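PDB 2IRY: DNA ligase-like protein Rv0938/MT0965, which probably repairs DNA double-strand breaks together with Ku by non-homologous end joining, this chain being its primase-polymerase domain. Local coordinates for residues R54-N59 and F66-L71. Residues are numbered along the deposited sequence; the frame is centred on the assembly and turned at random.
Sequences RKRWPN and FFEKQL. With DGT (2'-deoxyguanosine-5'-triphosphate), chain D.
The buried guanidinium of Arg54 is gripped along its edge by the turn after strand 66-68: NH2 donates almost straight to Lys69 O at 2.8 Å, and NH1 reaches Gln70 O at 3.0 Å. Both oxygens lie in the guanidinium plane, a task suited to arginine's several N-H groups, though NH1 comes from above the carbonyl plane of Gln70; NH2 also bonds Ala52 O. Bends at chi2 (79°) and chi3 (71°) turn the chain back so that one guanidinium face lies over Glu68 O, and a water joins NE to Glu68 OE1. Glu68 OE1 also accepts Arg56 NH1 in a 3.0 Å salt bridge, met on its syn side, the two flat groups nearly coplanar, while Arg56 NE bonds Gln108 O. The aliphatic base of Arg56 covers the Phe66 ring, and Pro58 CG touches Phe66 CE2. On the other side of the sheet, Lys55, its long aliphatic chain extended, lays CD over Phe67, whose flat ring offers its opposite face to the guanine of the bound dGTP; His114 meets the ring edge-to-face. Backbone bonds such as Glu68 N to Arg54 O (2.8 Å) join the strands into an antiparallel beta-hairpin of the LigD polymerase domain, with Phe67 against the guanine, consistent with a place in the nucleotide pocket.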
ATOM      1  N   ARG A  54      -0.999   4.175  10.245  1.00  8.36           N
ATOM      2  CA  ARG A  54      -2.411   3.787  10.306  1.00  7.97           C
ATOM      3  C   ARG A  54      -3.286   4.980   9.952  1.00  7.92           C
ATOM      4  O   ARG A  54      -2.948   6.122  10.303  1.00  8.77           O
ATOM      5  CB  ARG A  54      -2.806   3.327  11.736  1.00  7.30           C
ATOM      6  CG  ARG A  54      -2.259   1.959  12.152  1.00  9.88           C
ATOM      7  CD  ARG A  54      -0.777   2.051  12.588  1.00 10.25           C
ATOM      8  NE  ARG A  54      -0.645   2.740  13.885  1.00 11.49           N
ATOM      9  CZ  ARG A  54       0.372   3.531  14.232  1.00 12.22           C
ATOM     10  NH1 ARG A  54       0.361   4.116  15.435  1.00 10.74           N
ATOM     11  NH2 ARG A  54       1.405   3.765  13.399  1.00  9.04           N
ATOM     12  N   LYS A  55      -4.406   4.718   9.287  1.00  8.69           N
ATOM     13  CA  LYS A  55      -5.496   5.680   9.294  1.00  8.69           C
ATOM     14  C   LYS A  55      -6.728   5.020   9.963  1.00  8.27           C
ATOM     15  O   LYS A  55      -7.150   3.918   9.574  1.00  9.03           O
ATOM     16  CB  LYS A  55      -5.813   6.224   7.884  1.00  9.13           C
ATOM     17  CG  LYS A  55      -6.649   7.495   7.972  1.00  9.74           C
ATOM     18  CD  LYS A  55      -6.759   8.213   6.641  1.00  9.08           C
ATOM     19  CE  LYS A  55      -7.642   9.427   6.815  1.00 15.01           C
ATOM     20  NZ  LYS A  55      -7.665  10.186   5.518  1.00 15.95           N
ATOM     21  N   ARG A  56      -7.248   5.687  10.995  1.00  9.06           N
ATOM     22  CA  ARG A  56      -8.266   5.109  11.875  1.00  7.75           C
ATOM     23  C   ARG A  56      -9.586   5.847  11.746  1.00  8.19           C
ATOM     24  O   ARG A  56      -9.601   7.078  11.693  1.00  7.39           O
ATOM     25  CB  ARG A  56      -7.817   5.127  13.345  1.00  8.18           C
ATOM     26  CG  ARG A  56      -6.651   4.192  13.623  1.00  9.23           C
ATOM     27  CD  ARG A  56      -6.075   4.353  14.999  1.00  8.14           C
ATOM     28  NE  ARG A  56      -7.025   3.939  16.032  1.00 10.60           N
ATOM     29  CZ  ARG A  56      -6.846   4.121  17.344  1.00 10.90           C
ATOM     30  NH1 ARG A  56      -5.770   4.786  17.809  1.00  9.22           N
ATOM     31  NH2 ARG A  56      -7.770   3.653  18.192  1.00 10.83           N
ATOM     32  N   TRP A  57     -10.677   5.071  11.741  1.00  8.73           N
ATOM     33  CA  TRP A  57     -12.031   5.597  11.731  1.00  9.15           C
ATOM     34  C   TRP A  57     -12.765   4.959  12.927  1.00  8.94           C
ATOM     35  O   TRP A  57     -13.500   3.988  12.741  1.00  8.82           O
ATOM     36  CB  TRP A  57     -12.749   5.200  10.427  1.00  9.72           C
ATOM     37  CG  TRP A  57     -12.403   6.013   9.171  1.00 10.38           C
ATOM     38  CD1 TRP A  57     -13.135   7.036   8.632  1.00 10.84           C
ATOM     39  CD2 TRP A  57     -11.274   5.822   8.303  1.00 10.00           C
ATOM     40  NE1 TRP A  57     -12.536   7.484   7.467  1.00 10.03           N
ATOM     41  CE2 TRP A  57     -11.392   6.762   7.250  1.00  8.45           C
ATOM     42  CE3 TRP A  57     -10.184   4.931   8.300  1.00 10.79           C
ATOM     43  CZ2 TRP A  57     -10.455   6.845   6.210  1.00 11.17           C
ATOM     44  CZ3 TRP A  57      -9.235   5.015   7.262  1.00 10.77           C
ATOM     45  CH2 TRP A  57      -9.381   5.977   6.235  1.00 12.49           C
ATOM     46  N   PRO A  58     -12.560   5.492  14.161  1.00 10.09           N
ATOM     47  CA  PRO A  58     -13.106   4.837  15.359  1.00 10.71           C
ATOM     48  C   PRO A  58     -14.637   4.591  15.286  1.00 10.66           C
ATOM     49  O   PRO A  58     -15.133   3.585  15.797  1.00 12.45           O
ATOM     50  CB  PRO A  58     -12.765   5.823  16.505  1.00 10.61           C
ATOM     51  CG  PRO A  58     -11.609   6.624  15.993  1.00 11.42           C
ATOM     52  CD  PRO A  58     -11.856   6.750  14.487  1.00 10.67           C
ATOM     53  N   ASN A  59     -15.398   5.471  14.657  1.00 11.23           N
ATOM     54  CA  ASN A  59     -16.841   5.190  14.495  1.00 11.75           C
ATOM     55  C   ASN A  59     -17.242   5.028  13.015  1.00 11.00           C
ATOM     56  O   ASN A  59     -18.408   5.276  12.627  1.00 11.41           O
ATOM     57  CB  ASN A  59     -17.712   6.269  15.151  1.00 12.85           C
ATOM     58  CG  ASN A  59     -17.848   6.107  16.666  1.00 13.98           C
ATOM     59  OD1 ASN A  59     -17.935   7.106  17.385  1.00 14.21           O
ATOM     60  ND2 ASN A  59     -17.882   4.864  17.157  1.00 15.46           N
ATOM     61  N   PHE A  66      -8.448   9.899  11.510  1.00  8.78           N
ATOM     62  CA  PHE A  66      -7.131  10.464  11.724  1.00  9.08           C
ATOM     63  C   PHE A  66      -5.995   9.527  11.331  1.00  8.94           C
ATOM     64  O   PHE A  66      -6.125   8.313  11.435  1.00  7.97           O
ATOM     65  CB  PHE A  66      -6.965  10.907  13.182  1.00  8.72           C
ATOM     66  CG  PHE A  66      -7.111   9.795  14.189  1.00 10.10           C
ATOM     67  CD1 PHE A  66      -5.983   9.054  14.596  1.00  9.01           C
ATOM     68  CD2 PHE A  66      -8.355   9.489  14.747  1.00 10.30           C
ATOM     69  CE1 PHE A  66      -6.099   8.047  15.558  1.00 11.96           C
ATOM     70  CE2 PHE A  66      -8.481   8.469  15.714  1.00 11.30           C
ATOM     71  CZ  PHE A  66      -7.352   7.745  16.108  1.00 11.47           C
ATOM     72  N   PHE A  67      -4.907  10.109  10.821  1.00  8.74           N
ATOM     73  CA  PHE A  67      -3.664   9.358  10.603  1.00 10.82           C
ATOM     74  C   PHE A  67      -2.929   9.231  11.933  1.00 10.99           C
ATOM     75  O   PHE A  67      -2.952  10.155  12.765  1.00 11.35           O
ATOM     76  CB  PHE A  67      -2.726  10.111   9.657  1.00 11.76           C
ATOM     77  CG  PHE A  67      -2.940   9.810   8.211  1.00 13.65           C
ATOM     78  CD1 PHE A  67      -2.589   8.570   7.678  1.00 15.38           C
ATOM     79  CD2 PHE A  67      -3.469  10.783   7.373  1.00 15.80           C
ATOM     80  CE1 PHE A  67      -2.800   8.295   6.282  1.00 15.55           C
ATOM     81  CE2 PHE A  67      -3.687  10.533   6.002  1.00 17.59           C
ATOM     82  CZ  PHE A  67      -3.341   9.287   5.459  1.00 16.17           C
ATOM     83  N   GLU A  68      -2.240   8.120  12.108  1.00 10.78           N
ATOM     84  CA  GLU A  68      -1.381   7.925  13.266  1.00 12.15           C
ATOM     85  C   GLU A  68      -0.070   7.293  12.843  1.00 12.47           C
ATOM     86  O   GLU A  68      -0.056   6.321  12.081  1.00 11.76           O
ATOM     87  CB  GLU A  68      -2.104   7.085  14.327  1.00 11.47           C
ATOM     88  CG  GLU A  68      -1.438   7.099  15.701  1.00 13.87           C
ATOM     89  CD  GLU A  68      -2.297   6.426  16.780  1.00 12.48           C
ATOM     90  OE1 GLU A  68      -3.278   5.711  16.416  1.00 15.65           O
ATOM     91  OE2 GLU A  68      -1.968   6.617  17.983  1.00 12.89           O
ATOM     92  N   LYS A  69       1.028   7.877  13.317  1.00 12.54           N
ATOM     93  CA  LYS A  69       2.358   7.396  12.966  1.00 13.23           C
ATOM     94  C   LYS A  69       3.084   6.829  14.170  1.00 12.34           C
ATOM     95  O   LYS A  69       3.292   5.622  14.256  1.00 12.00           O
ATOM     96  CB  LYS A  69       3.141   8.516  12.278  1.00 13.10           C
ATOM     97  CG  LYS A  69       2.608   8.800  10.876  1.00 14.31           C
ATOM     98  CD  LYS A  69       3.426   9.877  10.144  1.00 15.88           C
ATOM     99  CE  LYS A  69       3.046   9.915   8.657  1.00 20.83           C
ATOM    100  NZ  LYS A  69       3.461   8.668   7.881  1.00 19.63           N
ATOM    101  N   GLN A  70       3.433   7.694  15.118  1.00 11.99           N
ATOM    102  CA  GLN A  70       4.041   7.235  16.379  1.00 11.29           C
ATOM    103  C   GLN A  70       3.201   6.094  17.001  1.00 11.43           C
ATOM    104  O   GLN A  70       1.955   6.130  16.988  1.00 11.52           O
ATOM    105  CB  GLN A  70       4.198   8.413  17.368  1.00 10.72           C
ATOM    106  CG  GLN A  70       4.828   8.006  18.727  1.00 14.37           C
ATOM    107  CD  GLN A  70       6.346   8.055  18.684  1.00 16.70           C
ATOM    108  OE1 GLN A  70       6.906   8.547  17.732  1.00 16.36           O
ATOM    109  NE2 GLN A  70       7.007   7.571  19.734  1.00 19.15           N
ATOM    110  N   LEU A  71       3.879   5.074  17.518  1.00 11.30           N
ATOM    111  CA  LEU A  71       3.181   4.000  18.217  1.00 12.06           C
ATOM    112  C   LEU A  71       2.942   4.458  19.665  1.00 11.73           C
ATOM    113  O   LEU A  71       3.908   4.648  20.420  1.00 12.57           O
ATOM    114  CB  LEU A  71       3.986   2.692  18.154  1.00 11.93           C
ATOM    115  CG  LEU A  71       3.301   1.439  18.742  1.00 12.38           C
ATOM    116  CD1 LEU A  71       1.894   1.091  18.099  1.00 11.68           C
ATOM    117  CD2 LEU A  71       4.241   0.221  18.697  1.00 12.99           C
TER
HETATM  118  PG  DGT D1102      -6.321   7.012  -5.741  0.80 38.84           P
HETATM  119  O1G DGT D1102      -7.790   7.341  -5.706  0.80 38.25           O
HETATM  120  O2G DGT D1102      -5.485   8.187  -6.203  0.80 39.62           O
HETATM  121  O3G DGT D1102      -6.023   5.701  -6.438  0.80 39.75           O
HETATM  122  O3B DGT D1102      -5.924   6.717  -4.189  0.80 39.21           O
HETATM  123  PB  DGT D1102      -4.418   6.529  -3.605  0.80 38.42           P
HETATM  124  O1B DGT D1102      -4.429   5.411  -2.594  0.80 35.35           O
HETATM  125  O2B DGT D1102      -3.386   6.466  -4.705  0.80 36.10           O
HETATM  126  O3A DGT D1102      -4.170   7.929  -2.817  0.80 39.97           O
HETATM  127  PA  DGT D1102      -5.028   8.356  -1.513  0.80 40.88           P
HETATM  128  O1A DGT D1102      -4.799   9.821  -1.218  0.80 42.06           O
HETATM  129  O2A DGT D1102      -6.459   7.910  -1.721  0.80 41.91           O
HETATM  130  O5' DGT D1102      -4.316   7.479  -0.340  0.80 40.93           O
HETATM  131  C5' DGT D1102      -2.944   7.691   0.050  0.50 40.34           C
HETATM  132  C4' DGT D1102      -2.482   9.136  -0.157  0.50 39.32           C
HETATM  133  O4' DGT D1102      -2.528   9.873   1.069  0.50 39.26           O
HETATM  134  C3' DGT D1102      -1.078   9.274  -0.711  0.50 39.05           C
HETATM  135  O3' DGT D1102      -1.139   9.486  -2.122  0.50 38.26           O
HETATM  136  C2' DGT D1102      -0.496  10.491  -0.014  0.50 38.63           C
HETATM  137  C1' DGT D1102      -1.410  10.748   1.182  0.50 38.22           C
HETATM  138  N9  DGT D1102      -0.737  10.422   2.462  0.50 37.92           N
HETATM  139  C8  DGT D1102       0.052   9.355   2.679  0.50 37.31           C
HETATM  140  N7  DGT D1102       0.519   9.317   3.949  0.50 36.68           N
HETATM  141  C5  DGT D1102       0.013  10.393   4.573  0.50 37.51           C
HETATM  142  C6  DGT D1102       0.104  10.953   5.940  0.50 37.53           C
HETATM  143  O6  DGT D1102       0.793  10.369   6.795  0.50 37.07           O
HETATM  144  N1  DGT D1102      -0.566  12.085   6.215  0.50 37.64           N
HETATM  145  C2  DGT D1102      -1.313  12.718   5.279  0.50 37.33           C
HETATM  146  N2  DGT D1102      -1.965  13.851   5.628  0.50 37.38           N
HETATM  147  N3  DGT D1102      -1.450  12.257   4.001  0.50 37.38           N
HETATM  148  C4  DGT D1102      -0.820  11.121   3.598  0.50 37.80           C
HETATM  149  O   HOH W   1      -0.681   4.069  18.433  1.00 11.33           O
HETATM  150  O   HOH W   2      -2.779   3.010  15.701  1.00 16.55           O